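Local coordinates for protein beta-galactoside alpha-2,6-sialyltransferase (Photobacterium sp., PDB 2Z4T) that probably transfers sialic acid from a CMP-linked donor onto galactose-containing acceptors such as lactose, forming an alpha-2,6 linkage, at residues T157-Q160 against M161-N165; V338-K342 against Q343-N347; T246-K249 against T250-L253; S480-V483 against Q484-K488; G256-Y259 against L260-V263. All blocks are in the same frame, centred on the assembly; numbering follows the deposited sequence.

Contact 1 (T157-Q160 against M161-N165); sequences TDEQ and MKELN
A capping box starts helix 158-164, and the first main-chain bond across this junction runs from Met161 N to Thr157 O at 3.0 Å. The box itself is reciprocal. Thr157 OG1 accepts Gln160 N at 3.1 Å, while Gln160 OE1 receives Thr157 N at 3.0 Å, the donor standing 44° above the carbonyl plane of the amide. Gln160 can return to the threonine because its CG lies beside its own backbone N (chi1 -77°) and the chain beyond is extended, carrying the amide back over the first turn. Two N-H groups of a turn that otherwise lacks helical acceptors are satisfied in this way.

The next main-chain bonds join Lys162 N to Asp158 O at 2.9 Å and Glu163 N to Glu159 O at 2.8 Å; the last, from Leu164 N to Gln160 O, is weak. Met161 runs alongside Asp158. Its CG passes 3.3 Å from Thr157 O, and a bend at chi3 (-76°) brings the methyl CE to 3.2 Å from Asp158 OD1. Glu163 directs its carboxylate outside the junction, where OE2 forms a salt bridge with Lys329 of helix 328-338. Leu164 packs on Leu333 and Ile337 of that same helix and on Ile135 of helix 126-141. At the far end Asn165 takes a positive phi and closes a Schellman motif. This short helix, capped at its start and ended by a Schellman motif, is the connection of a beta-alpha-beta unit between parallel strands 146-151 and 166-168 of a GT-B glycosyltransferase.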
loop_
_atom_site.group_PDB
_atom_site.type_symbol
_atom_site.label_atom_id
_atom_site.label_comp_id
_atom_site.label_asym_id
_atom_site.label_seq_id
_atom_site.Cartn_x
_atom_site.Cartn_y
_atom_site.Cartn_z
ATOM N N THR A 157 -9.955 11.177 3.551
ATOM C CA THR A 157 -10.722 12.152 4.330
ATOM C C THR A 157 -10.809 11.678 5.781
ATOM O O THR A 157 -10.460 10.523 6.084
ATOM C CB THR A 157 -12.133 12.278 3.772
ATOM O OG1 THR A 157 -12.838 11.043 3.997
ATOM C CG2 THR A 157 -12.077 12.607 2.257
ATOM N N ASP A 158 -11.280 12.559 6.673
ATOM C CA ASP A 158 -11.515 12.179 8.071
ATOM C C ASP A 158 -12.527 11.054 8.181
ATOM O O ASP A 158 -12.385 10.192 9.038
ATOM C CB ASP A 158 -11.952 13.372 8.932
ATOM C CG ASP A 158 -10.923 14.504 8.931
ATOM O OD1 ASP A 158 -9.715 14.222 8.684
ATOM O OD2 ASP A 158 -11.322 15.678 9.162
ATOM N N GLU A 159 -13.539 11.070 7.318
ATOM C CA GLU A 159 -14.597 10.055 7.286
ATOM C C GLU A 159 -13.997 8.684 7.009
ATOM O O GLU A 159 -14.259 7.694 7.730
ATOM C CB GLU A 159 -15.622 10.401 6.188
ATOM C CG GLU A 159 -16.790 9.410 6.012
ATOM C CD GLU A 159 -17.512 9.545 4.658
ATOM O OE1 GLU A 159 -16.857 9.421 3.596
ATOM O OE2 GLU A 159 -18.744 9.759 4.651
ATOM N N GLN A 160 -13.193 8.638 5.941
ATOM C CA GLN A 160 -12.529 7.425 5.489
ATOM C C GLN A 160 -11.588 6.874 6.557
ATOM O O GLN A 160 -11.625 5.682 6.858
ATOM C CB GLN A 160 -11.795 7.685 4.173
ATOM C CG GLN A 160 -12.751 7.730 2.978
ATOM C CD GLN A 160 -12.219 8.513 1.791
ATOM O OE1 GLN A 160 -11.085 9.017 1.796
ATOM N NE2 GLN A 160 -13.036 8.604 0.754
ATOM N N MET A 161 -10.774 7.756 7.141
ATOM C CA MET A 161 -9.904 7.393 8.262
ATOM C C MET A 161 -10.704 6.767 9.389
ATOM O O MET A 161 -10.400 5.658 9.850
ATOM C CB MET A 161 -9.091 8.594 8.753
ATOM C CG MET A 161 -8.027 9.027 7.729
ATOM S SD MET A 161 -6.793 10.149 8.395
ATOM C CE MET A 161 -7.727 11.668 8.463
ATOM N N LYS A 162 -11.766 7.458 9.784
ATOM C CA LYS A 162 -12.612 6.971 10.857
ATOM C C LYS A 162 -13.148 5.575 10.507
ATOM O O LYS A 162 -13.121 4.666 11.322
ATOM C CB LYS A 162 -13.726 7.966 11.172
ATOM C CG LYS A 162 -14.183 7.888 12.630
ATOM C CD LYS A 162 -15.481 7.066 12.808
ATOM C CE LYS A 162 -16.742 7.969 12.818
ATOM N NZ LYS A 162 -18.011 7.197 13.034
ATOM N N GLU A 163 -13.573 5.400 9.271
ATOM C CA GLU A 163 -14.077 4.122 8.828
ATOM C C GLU A 163 -13.030 3.007 8.891
ATOM O O GLU A 163 -13.371 1.835 9.022
ATOM C CB GLU A 163 -14.560 4.279 7.402
ATOM C CG GLU A 163 -15.728 3.453 7.054
ATOM C CD GLU A 163 -16.330 3.894 5.752
ATOM O OE1 GLU A 163 -16.359 5.121 5.465
ATOM O OE2 GLU A 163 -16.781 2.998 5.023
ATOM N N LEU A 164 -11.754 3.369 8.786
ATOM C CA LEU A 164 -10.692 2.363 8.751
ATOM C C LEU A 164 -9.789 2.418 9.965
ATOM O O LEU A 164 -8.739 1.765 9.992
ATOM C CB LEU A 164 -9.869 2.481 7.468
ATOM C CG LEU A 164 -10.637 2.216 6.182
ATOM C CD1 LEU A 164 -9.850 2.713 5.012
ATOM C CD2 LEU A 164 -10.940 0.734 6.041
ATOM N N ASN A 165 -10.195 3.191 10.973
ATOM C CA ASN A 165 -9.440 3.258 12.215
ATOM C C ASN A 165 -8.014 3.791 12.016
ATOM O O ASN A 165 -7.062 3.344 12.694
ATOM C CB ASN A 165 -9.350 1.854 12.795
ATOM C CG ASN A 165 -10.303 1.621 13.930
ATOM O OD1 ASN A 165 -10.115 0.676 14.669
ATOM N ND2 ASN A 165 -11.313 2.480 14.094
#

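Contact 2 (V338-K342 against Q343-N347); sequences VNFDK and QKLQN
Phe340 and Asp341 run extended before the backbone turns helical at Lys342, and the bond from Gln346 N to Lys342 O, 2.8 Å long, secures the new turn. Just ahead of it, Leu345 N reaches Asp341 O only weakly, at 3.3 Å.

Asp341 is the N-cap. Its CG stands opposite the backbone N (chi1 -177°), which swings the carboxylate over the start of the helix: OD1 accepts Lys344 N in a weak capping bond of 3.4 Å, and OD2 rests 3.2 Å from Lys344 CB. The two side chains cross at about a right angle, and the ammonium of Lys344 travels on to a salt bridge with Glu348, leaving NZ 6.2 Å from Asp341 OD2. Within this contact the carboxylate meets the backbone N-H and the aliphatic part of Lys344, not its ammonium, and its negative charge would be expected to suit the positive end of the helix dipole.

Phe340, one residue before the cap, meets Leu345, four after it, in a hydrophobic staple. Leu345 CD1 approaches the ring at its edge, near the ring plane, 3.9 Å from Phe340 CE1, while Lys342 CA lies 3.7 Å above one face, offset toward the rim. Farther along, Gln343 NE2 makes a weak bond to Asn347 OD1.

Helix 431-436 packs against the staple: Phe340 touches Val433 and Leu434, and Leu345 touches Leu434. Lys342 NZ donates to Thr437 O just beyond that helix, so the turn between helices 328-338 and 342-349 is fastened to its neighbour by both apolar and polar contacts.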
loop_
_atom_site.group_PDB
_atom_site.type_symbol
_atom_site.label_atom_id
_atom_site.label_comp_id
_atom_site.label_asym_id
_atom_site.label_seq_id
_atom_site.Cartn_x
_atom_site.Cartn_y
_atom_site.Cartn_z
ATOM N N VAL A 338 -8.701 6.200 -3.487
ATOM C CA VAL A 338 -7.756 6.519 -4.566
ATOM C C VAL A 338 -8.266 7.622 -5.539
ATOM O O VAL A 338 -7.541 8.034 -6.434
ATOM C CB VAL A 338 -7.259 5.245 -5.356
ATOM C CG1 VAL A 338 -6.903 4.099 -4.393
ATOM C CG2 VAL A 338 -8.306 4.790 -6.388
ATOM N N ASN A 339 -9.495 8.098 -5.328
ATOM C CA ASN A 339 -10.161 9.095 -6.196
ATOM C C ASN A 339 -10.353 8.697 -7.662
ATOM O O ASN A 339 -10.262 9.526 -8.573
ATOM C CB ASN A 339 -9.549 10.501 -6.068
ATOM C CG ASN A 339 -9.526 11.006 -4.623
ATOM O OD1 ASN A 339 -10.445 10.748 -3.854
ATOM N ND2 ASN A 339 -8.458 11.708 -4.250
ATOM N N PHE A 340 -10.643 7.418 -7.874
ATOM C CA PHE A 340 -10.990 6.944 -9.202
ATOM C C PHE A 340 -12.505 6.896 -9.420
ATOM O O PHE A 340 -13.223 6.090 -8.820
ATOM C CB PHE A 340 -10.346 5.584 -9.504
ATOM C CG PHE A 340 -10.628 5.076 -10.903
ATOM C CD1 PHE A 340 -10.687 5.959 -11.987
ATOM C CD2 PHE A 340 -10.816 3.721 -11.136
ATOM C CE1 PHE A 340 -10.933 5.497 -13.271
ATOM C CE2 PHE A 340 -11.068 3.256 -12.418
ATOM C CZ PHE A 340 -11.131 4.156 -13.493
ATOM N N ASP A 341 -12.988 7.782 -10.270
ATOM C CA ASP A 341 -14.371 7.729 -10.691
ATOM C C ASP A 341 -14.455 6.898 -11.987
ATOM O O ASP A 341 -14.239 7.397 -13.096
ATOM C CB ASP A 341 -14.905 9.147 -10.877
ATOM C CG ASP A 341 -16.382 9.182 -11.254
ATOM O OD1 ASP A 341 -17.055 8.114 -11.357
ATOM O OD2 ASP A 341 -16.861 10.314 -11.455
ATOM N N LYS A 342 -14.757 5.622 -11.812
ATOM C CA LYS A 342 -14.772 4.662 -12.891
ATOM C C LYS A 342 -15.828 4.948 -13.938
ATOM O O LYS A 342 -15.533 4.916 -15.145
ATOM C CB LYS A 342 -14.974 3.270 -12.318
ATOM C CG LYS A 342 -15.054 2.198 -13.343
ATOM C CD LYS A 342 -15.079 0.830 -12.714
ATOM C CE LYS A 342 -15.723 -0.127 -13.696
ATOM N NZ LYS A 342 -15.220 -1.504 -13.520
ATOM N N GLN A 343 -17.057 5.225 -13.486
ATOM C CA GLN A 343 -18.188 5.453 -14.395
ATOM C C GLN A 343 -17.902 6.678 -15.308
ATOM O O GLN A 343 -18.261 6.689 -16.496
ATOM C CB GLN A 343 -19.517 5.548 -13.600
ATOM C CG GLN A 343 -20.860 5.693 -14.417
ATOM C CD GLN A 343 -20.965 4.749 -15.646
ATOM O OE1 GLN A 343 -20.931 3.517 -15.521
ATOM N NE2 GLN A 343 -21.092 5.344 -16.835
ATOM N N LYS A 344 -17.214 7.678 -14.760
ATOM C CA LYS A 344 -16.872 8.879 -15.513
ATOM C C LYS A 344 -15.883 8.565 -16.644
ATOM O O LYS A 344 -16.084 9.014 -17.784
ATOM C CB LYS A 344 -16.350 9.977 -14.573
ATOM C CG LYS A 344 -15.564 11.110 -15.245
ATOM C CD LYS A 344 -15.597 12.364 -14.382
ATOM C CE LYS A 344 -14.326 13.207 -14.501
ATOM N NZ LYS A 344 -13.835 13.400 -15.914
ATOM N N LEU A 345 -14.839 7.791 -16.340
ATOM C CA LEU A 345 -13.918 7.309 -17.378
ATOM C C LEU A 345 -14.665 6.436 -18.370
ATOM O O LEU A 345 -14.528 6.621 -19.582
ATOM C CB LEU A 345 -12.740 6.525 -16.803
ATOM C CG LEU A 345 -11.350 6.639 -17.446
ATOM C CD1 LEU A 345 -10.500 5.390 -17.182
ATOM C CD2 LEU A 345 -11.356 6.933 -18.910
ATOM N N GLN A 346 -15.469 5.500 -17.868
ATOM C CA GLN A 346 -16.260 4.669 -18.778
ATOM C C GLN A 346 -17.118 5.511 -19.719
ATOM O O GLN A 346 -17.153 5.238 -20.928
ATOM C CB GLN A 346 -17.081 3.593 -18.053
ATOM C CG GLN A 346 -17.703 2.541 -19.007
ATOM C CD GLN A 346 -16.665 1.744 -19.823
ATOM O OE1 GLN A 346 -16.620 1.830 -21.057
ATOM N NE2 GLN A 346 -15.834 0.972 -19.129
ATOM N N ASN A 347 -17.778 6.546 -19.181
ATOM C CA ASN A 347 -18.530 7.491 -20.028
ATOM C C ASN A 347 -17.617 8.087 -21.080
ATOM O O ASN A 347 -17.994 8.155 -22.248
ATOM C CB ASN A 347 -19.162 8.647 -19.239
ATOM C CG ASN A 347 -20.303 8.208 -18.352
ATOM O OD1 ASN A 347 -20.943 7.187 -18.601
ATOM N ND2 ASN A 347 -20.572 8.990 -17.308
#

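Contact 3 (T246-K249 against T250-L253); sequences TLNK and TDNL
Two main-chain bonds establish the first turn of helix 249-265: Asn252 N to Asn248 O at 3.0 Å and Leu253 N to Lys249 O at 2.9 Å. Asn248 occupies the N-cap position with a positive phi (55°), yet its side chain forms no capping bond.

A hydrogen bond from the lysine ammonium braces the loop from within. Lys249 NZ donates to Thr246 O at 2.8 Å, in the carbonyl plane, after an extended chain that bends at its last torsion (chi4 65°). The same ammonium also serves Arg244 O, so a buried charge is met by two carbonyls.

Other side-chain contacts include Thr246 CG2, which comes from the direction opposite to Asn252 and stops 3.8 Å from Asn252 CG. Asp251 keeps company with Asn248, their carboxylate and amide planes 21° apart and Asn248 CB 3.7 Å from Asp251 OD2. Leu253 CG settles 3.5 Å from Lys249 O.

Lys249 and Leu253 lean on Trp243 of helix 234-243. On helix 305-311, Leu253 touches Leu307 and Tyr310, and Thr250 OG1 hydrogen-bonds Glu306, which joins three helices near the magnesium ion held by Glu301 and Ser303.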
loop_
_atom_site.group_PDB
_atom_site.type_symbol
_atom_site.label_atom_id
_atom_site.label_comp_id
_atom_site.label_asym_id
_atom_site.label_seq_id
_atom_site.Cartn_x
_atom_site.Cartn_y
_atom_site.Cartn_z
ATOM N N THR A 246 28.394 -7.417 -6.788
ATOM C CA THR A 246 28.941 -7.679 -5.459
ATOM C C THR A 246 29.717 -8.999 -5.389
ATOM O O THR A 246 29.167 -10.057 -5.681
ATOM C CB THR A 246 27.824 -7.658 -4.400
ATOM O OG1 THR A 246 27.035 -6.481 -4.585
ATOM C CG2 THR A 246 28.384 -7.638 -3.003
ATOM N N LEU A 247 30.997 -8.918 -5.028
ATOM C CA LEU A 247 31.752 -10.097 -4.577
ATOM C C LEU A 247 31.212 -10.557 -3.234
ATOM O O LEU A 247 30.844 -9.724 -2.392
ATOM C CB LEU A 247 33.227 -9.773 -4.342
ATOM C CG LEU A 247 34.097 -9.110 -5.400
ATOM C CD1 LEU A 247 35.519 -9.115 -4.893
ATOM C CD2 LEU A 247 33.976 -9.819 -6.743
ATOM N N ASN A 248 31.203 -11.872 -3.014
ATOM C CA ASN A 248 30.884 -12.421 -1.705
ATOM C C ASN A 248 29.530 -11.908 -1.208
ATOM O O ASN A 248 29.412 -11.385 -0.103
ATOM C CB ASN A 248 32.021 -12.098 -0.722
ATOM C CG ASN A 248 33.335 -12.801 -1.096
ATOM O OD1 ASN A 248 33.421 -14.042 -1.086
ATOM N ND2 ASN A 248 34.367 -12.017 -1.416
ATOM N N LYS A 249 28.506 -12.056 -2.038
ATOM C CA LYS A 249 27.189 -11.528 -1.719
ATOM C C LYS A 249 26.737 -12.004 -0.365
ATOM O O LYS A 249 26.263 -11.213 0.458
ATOM C CB LYS A 249 26.168 -11.928 -2.781
ATOM C CG LYS A 249 26.401 -11.234 -4.104
ATOM C CD LYS A 249 25.386 -11.622 -5.166
ATOM C CE LYS A 249 25.686 -10.857 -6.456
ATOM N NZ LYS A 249 27.002 -11.263 -7.042
ATOM N N THR A 250 26.906 -13.299 -0.119
ATOM C CA THR A 250 26.396 -13.900 1.108
ATOM C C THR A 250 27.094 -13.312 2.340
ATOM O O THR A 250 26.436 -12.941 3.313
ATOM C CB THR A 250 26.399 -15.458 1.023
ATOM O OG1 THR A 250 25.731 -15.842 -0.199
ATOM C CG2 THR A 250 25.653 -16.091 2.213
ATOM N N ASP A 251 28.410 -13.167 2.264
ATOM C CA ASP A 251 29.155 -12.435 3.288
ATOM C C ASP A 251 28.552 -11.043 3.554
ATOM O O ASP A 251 28.331 -10.694 4.716
ATOM C CB ASP A 251 30.640 -12.336 2.929
ATOM C CG ASP A 251 31.374 -13.690 3.036
ATOM O OD1 ASP A 251 30.848 -14.622 3.690
ATOM O OD2 ASP A 251 32.485 -13.824 2.471
ATOM N N ASN A 252 28.256 -10.279 2.493
ATOM C CA ASN A 252 27.747 -8.907 2.620
ATOM C C ASN A 252 26.403 -8.861 3.313
ATOM O O ASN A 252 26.151 -8.009 4.160
ATOM C CB ASN A 252 27.603 -8.225 1.254
ATOM C CG ASN A 252 28.917 -7.629 0.741
ATOM O OD1 ASN A 252 29.867 -8.345 0.415
ATOM N ND2 ASN A 252 28.961 -6.312 0.651
ATOM N N LEU A 253 25.538 -9.789 2.937
ATOM C CA LEU A 253 24.217 -9.879 3.534
ATOM C C LEU A 253 24.282 -10.219 5.025
ATOM O O LEU A 253 23.532 -9.642 5.819
ATOM C CB LEU A 253 23.342 -10.872 2.770
ATOM C CG LEU A 253 22.999 -10.456 1.340
ATOM C CD1 LEU A 253 22.594 -11.659 0.518
ATOM C CD2 LEU A 253 21.896 -9.410 1.344
#

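Contact 4 (S480-V483 against Q484-K488); sequences SPLV and QVMIK
Ile487 and Val483 touch, one turn apart on helix 481-488, the connection of a beta-alpha-beta crossover between parallel strands 460-465 and 498-499. Followed outward, Ile487 CB lies 3.6 Å from Val483 O. CG1, set beside the backbone N (chi1 -70°), comes to 3.3 Å from the same oxygen, and CD1 stays 3.5 Å from Val483 O and also meets Val483 CG1 at 3.7 Å. The two side chains meet at a slant. Val483 and Met486 pack on Phe465 of strand 460-465, which places this side of the helix against the sheet.

Ser480 caps the start, though weakly, its OG taking Val483 N at 3.5 Å. Pro481 follows as the first helical residue, where the absence of an N-H costs no bond. Gln484 N then reaches Ser480 O, and Val485 N reaches Pro481 O at 2.7 Å. Val485 CG2 sits 3.1 Å from that proline oxygen, while the valine also touches Tyr237 of helix 234-243. Gln484 sends its amide backward, NE2 binding Leu478 O ahead of the cap.

The carbonyl that Ile487 skirts is doubly used: Val483 O accepts Ile487 N at 3.0 Å and also Met486 N, which stands 59° above the carbonyl plane.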
loop_
_atom_site.group_PDB
_atom_site.type_symbol
_atom_site.label_atom_id
_atom_site.label_comp_id
_atom_site.label_asym_id
_atom_site.label_seq_id
_atom_site.Cartn_x
_atom_site.Cartn_y
_atom_site.Cartn_z
ATOM N N SER A 480 22.087 1.827 -19.353
ATOM C CA SER A 480 21.310 2.286 -18.209
ATOM C C SER A 480 20.592 1.108 -17.534
ATOM O O SER A 480 19.966 0.293 -18.214
ATOM C CB SER A 480 20.344 3.389 -18.653
ATOM O OG SER A 480 19.009 3.113 -18.282
ATOM N N PRO A 481 20.743 0.981 -16.200
ATOM C CA PRO A 481 20.193 -0.143 -15.438
ATOM C C PRO A 481 18.703 -0.380 -15.671
ATOM O O PRO A 481 18.255 -1.529 -15.835
ATOM C CB PRO A 481 20.458 0.278 -13.990
ATOM C CG PRO A 481 21.699 1.075 -14.090
ATOM C CD PRO A 481 21.506 1.891 -15.324
ATOM N N LEU A 482 17.940 0.700 -15.710
ATOM C CA LEU A 482 16.525 0.559 -15.902
ATOM C C LEU A 482 16.285 -0.148 -17.237
ATOM O O LEU A 482 15.459 -1.078 -17.319
ATOM C CB LEU A 482 15.799 1.916 -15.806
ATOM C CG LEU A 482 14.268 1.796 -15.917
ATOM C CD1 LEU A 482 13.706 0.983 -14.731
ATOM C CD2 LEU A 482 13.540 3.148 -16.095
ATOM N N VAL A 483 17.044 0.247 -18.264
ATOM C CA VAL A 483 16.894 -0.380 -19.581
ATOM C C VAL A 483 17.203 -1.872 -19.499
ATOM O O VAL A 483 16.419 -2.697 -19.982
ATOM C CB VAL A 483 17.752 0.277 -20.666
ATOM C CG1 VAL A 483 17.572 -0.461 -21.984
ATOM C CG2 VAL A 483 17.391 1.733 -20.830
ATOM N N GLN A 484 18.325 -2.205 -18.857
ATOM C CA GLN A 484 18.740 -3.597 -18.710
ATOM C C GLN A 484 17.803 -4.427 -17.813
ATOM O O GLN A 484 17.567 -5.591 -18.109
ATOM C CB GLN A 484 20.213 -3.694 -18.243
ATOM C CG GLN A 484 21.263 -3.232 -19.267
ATOM C CD GLN A 484 21.142 -3.969 -20.617
ATOM O OE1 GLN A 484 21.080 -5.196 -20.663
ATOM N NE2 GLN A 484 21.083 -3.211 -21.706
ATOM N N VAL A 485 17.246 -3.835 -16.751
ATOM C CA VAL A 485 16.166 -4.505 -15.989
ATOM C C VAL A 485 15.121 -5.090 -16.970
ATOM O O VAL A 485 14.617 -6.206 -16.745
ATOM C CB VAL A 485 15.657 -3.694 -14.830
ATOM C CG1 VAL A 485 14.522 -4.424 -14.136
ATOM C CG2 VAL A 485 16.818 -3.463 -13.855
ATOM N N MET A 486 14.660 -4.351 -17.974
ATOM C CA MET A 486 13.251 -4.137 -18.230
ATOM C C MET A 486 13.341 -5.075 -19.480
ATOM O O MET A 486 12.409 -5.822 -19.825
ATOM C CB MET A 486 12.870 -2.718 -18.618
ATOM C CG MET A 486 12.265 -1.952 -17.449
ATOM S SD MET A 486 11.207 -0.613 -17.971
ATOM C CE MET A 486 12.277 0.734 -17.819
ATOM N N ILE A 487 14.523 -5.059 -20.109
ATOM C CA ILE A 487 14.904 -6.075 -21.074
ATOM C C ILE A 487 14.913 -7.465 -20.435
ATOM O O ILE A 487 14.270 -8.367 -20.949
ATOM C CB ILE A 487 16.285 -5.798 -21.712
ATOM C CG1 ILE A 487 16.239 -4.588 -22.642
ATOM C CG2 ILE A 487 16.773 -7.024 -22.492
ATOM C CD1 ILE A 487 17.608 -4.027 -22.964
ATOM N N LYS A 488 15.640 -7.636 -19.327
ATOM C CA LYS A 488 15.719 -8.933 -18.651
ATOM C C LYS A 488 14.366 -9.491 -18.265
ATOM O O LYS A 488 14.157 -10.707 -18.312
ATOM C CB LYS A 488 16.562 -8.846 -17.378
ATOM C CG LYS A 488 17.764 -9.728 -17.390
ATOM C CD LYS A 488 17.377 -11.187 -17.495
ATOM C CE LYS A 488 18.625 -12.069 -17.608
ATOM N NZ LYS A 488 19.444 -11.800 -18.816
#

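Contact 5 (G256-Y259 against L260-V263); sequences GKDY and LEDV
Tyr259 CG lies opposite the backbone N (chi1 170°), which carries the ring forward and outward, obliquely across Val263, one turn on. The valine's CG2 is beside its own backbone N (chi1 164° for CG1), and so rises under the ring. This methyl makes a CH-pi contact over one face, 3.9 Å from the Tyr259 ring centroid and 19° off the normal, somewhat toward the rim; its nearest ring atom is Tyr259 CZ at 3.7 Å. The phenol is fixed at its far end as well, since Tyr259 OH bonds Asp270 O and Asn273 N in the loop that follows the helix.

A second pair, also one turn apart, carries charge. Lys257 and Glu261 extend from the helix together, and Lys257 NZ forms a salt bridge with Glu261 OE1 at 3.2 Å, weak as a hydrogen bond. Asp258 OD1 stands 4.4 Å from that same Glu261 OE1, a proximity of like charges that the lysine would partly offset.

Beneath these side chains the main chain keeps its helical order. Leu260 N meets Gly256 O at 3.0 Å, Glu261 N meets Lys257 O at 2.8 Å, and the series continues from Asp262 to Asp258 and from Val263 to Tyr259. Leu260 packs on Phe206 and Val210 of helix 205-216 and on Trp282 and Leu285 of helix 282-285, and Val263 joins it on Val210. The combination of apolar groups turned to neighbouring helices, with one i to i+4 lysine-glutamate salt bridge on a more exposed side, fits an amphipathic alpha-helix.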
loop_
_atom_site.group_PDB
_atom_site.type_symbol
_atom_site.label_atom_id
_atom_site.label_comp_id
_atom_site.label_asym_id
_atom_site.label_seq_id
_atom_site.Cartn_x
_atom_site.Cartn_y
_atom_site.Cartn_z
ATOM N N GLY A 256 25.279 -7.405 6.788
ATOM C CA GLY A 256 24.043 -6.648 6.838
ATOM C C GLY A 256 23.152 -6.954 8.042
ATOM O O GLY A 256 22.649 -6.029 8.685
ATOM N N LYS A 257 22.958 -8.237 8.359
ATOM C CA LYS A 257 22.158 -8.623 9.513
ATOM C C LYS A 257 22.713 -8.094 10.840
ATOM O O LYS A 257 21.969 -7.527 11.640
ATOM C CB LYS A 257 21.954 -10.136 9.584
ATOM C CG LYS A 257 21.677 -10.642 10.991
ATOM C CD LYS A 257 20.812 -11.863 10.980
ATOM C CE LYS A 257 21.122 -12.803 12.135
ATOM N NZ LYS A 257 21.021 -12.161 13.476
ATOM N N ASP A 258 24.008 -8.295 11.073
ATOM C CA ASP A 258 24.626 -7.893 12.345
ATOM C C ASP A 258 24.553 -6.381 12.493
ATOM O O ASP A 258 24.294 -5.858 13.583
ATOM C CB ASP A 258 26.088 -8.357 12.427
ATOM C CG ASP A 258 26.224 -9.872 12.368
ATOM O OD1 ASP A 258 25.383 -10.585 12.960
ATOM O OD2 ASP A 258 27.179 -10.354 11.734
ATOM N N TYR A 259 24.761 -5.695 11.371
ATOM C CA TYR A 259 24.743 -4.247 11.344
ATOM C C TYR A 259 23.358 -3.755 11.738
ATOM O O TYR A 259 23.227 -2.944 12.675
ATOM C CB TYR A 259 25.141 -3.711 9.965
ATOM C CG TYR A 259 24.900 -2.234 9.843
ATOM C CD1 TYR A 259 25.783 -1.306 10.407
ATOM C CD2 TYR A 259 23.766 -1.755 9.185
ATOM C CE1 TYR A 259 25.529 0.071 10.298
ATOM C CE2 TYR A 259 23.516 -0.406 9.073
ATOM C CZ TYR A 259 24.389 0.502 9.622
ATOM O OH TYR A 259 24.105 1.839 9.490
ATOM N N LEU A 260 22.347 -4.276 11.041
ATOM C CA LEU A 260 20.952 -3.919 11.293
ATOM C C LEU A 260 20.569 -4.264 12.729
ATOM O O LEU A 260 19.982 -3.437 13.435
ATOM C CB LEU A 260 20.001 -4.592 10.276
ATOM C CG LEU A 260 18.516 -4.217 10.313
ATOM C CD1 LEU A 260 18.330 -2.728 10.114
ATOM C CD2 LEU A 260 17.699 -4.961 9.270
ATOM N N GLU A 261 20.924 -5.473 13.163
ATOM C CA GLU A 261 20.703 -5.892 14.542
ATOM C C GLU A 261 21.308 -4.934 15.575
ATOM O O GLU A 261 20.642 -4.577 16.543
ATOM C CB GLU A 261 21.219 -7.311 14.784
ATOM C CG GLU A 261 20.635 -7.921 16.060
ATOM C CD GLU A 261 20.892 -9.402 16.187
ATOM O OE1 GLU A 261 21.854 -9.902 15.547
ATOM O OE2 GLU A 261 20.127 -10.059 16.929
ATOM N N ASP A 262 22.556 -4.526 15.353
ATOM C CA ASP A 262 23.262 -3.622 16.255
ATOM C C ASP A 262 22.688 -2.215 16.282
ATOM O O ASP A 262 22.711 -1.553 17.330
ATOM C CB ASP A 262 24.754 -3.558 15.907
ATOM C CG ASP A 262 25.490 -4.836 16.259
ATOM O OD1 ASP A 262 24.955 -5.652 17.050
ATOM O OD2 ASP A 262 26.598 -5.029 15.725
ATOM N N VAL A 263 22.206 -1.756 15.129
ATOM C CA VAL A 263 21.586 -0.442 15.026
ATOM C C VAL A 263 20.282 -0.426 15.847
ATOM O O VAL A 263 20.083 0.454 16.686
ATOM C CB VAL A 263 21.358 -0.041 13.539
ATOM C CG1 VAL A 263 20.380 1.104 13.422
ATOM C CG2 VAL A 263 22.675 0.318 12.863
#

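In the fold
From the N terminus the contacts come in the order 1, 3, 5, 2, 4, strictly in series; none nests in or crosses another, and each is closed within a few residues. Contact 1 spans the helix linking strands 146-151 and 166-168. Contacts 3 and 5 share helix 249-265, the first at its opening turn and the second farther along, their centres about 15 Å apart. Contact 2 joins a loop to the helix after it; helix 328-338, which ends at this loop, also covers contact 1, and the nearest atoms of contacts 1 and 2 are about 6 Å apart. Contact 4 lies on the helix linking strands 460-465 and 498-499 of the six-stranded parallel sheet, yet leans on helix 234-243, as contact 3 does.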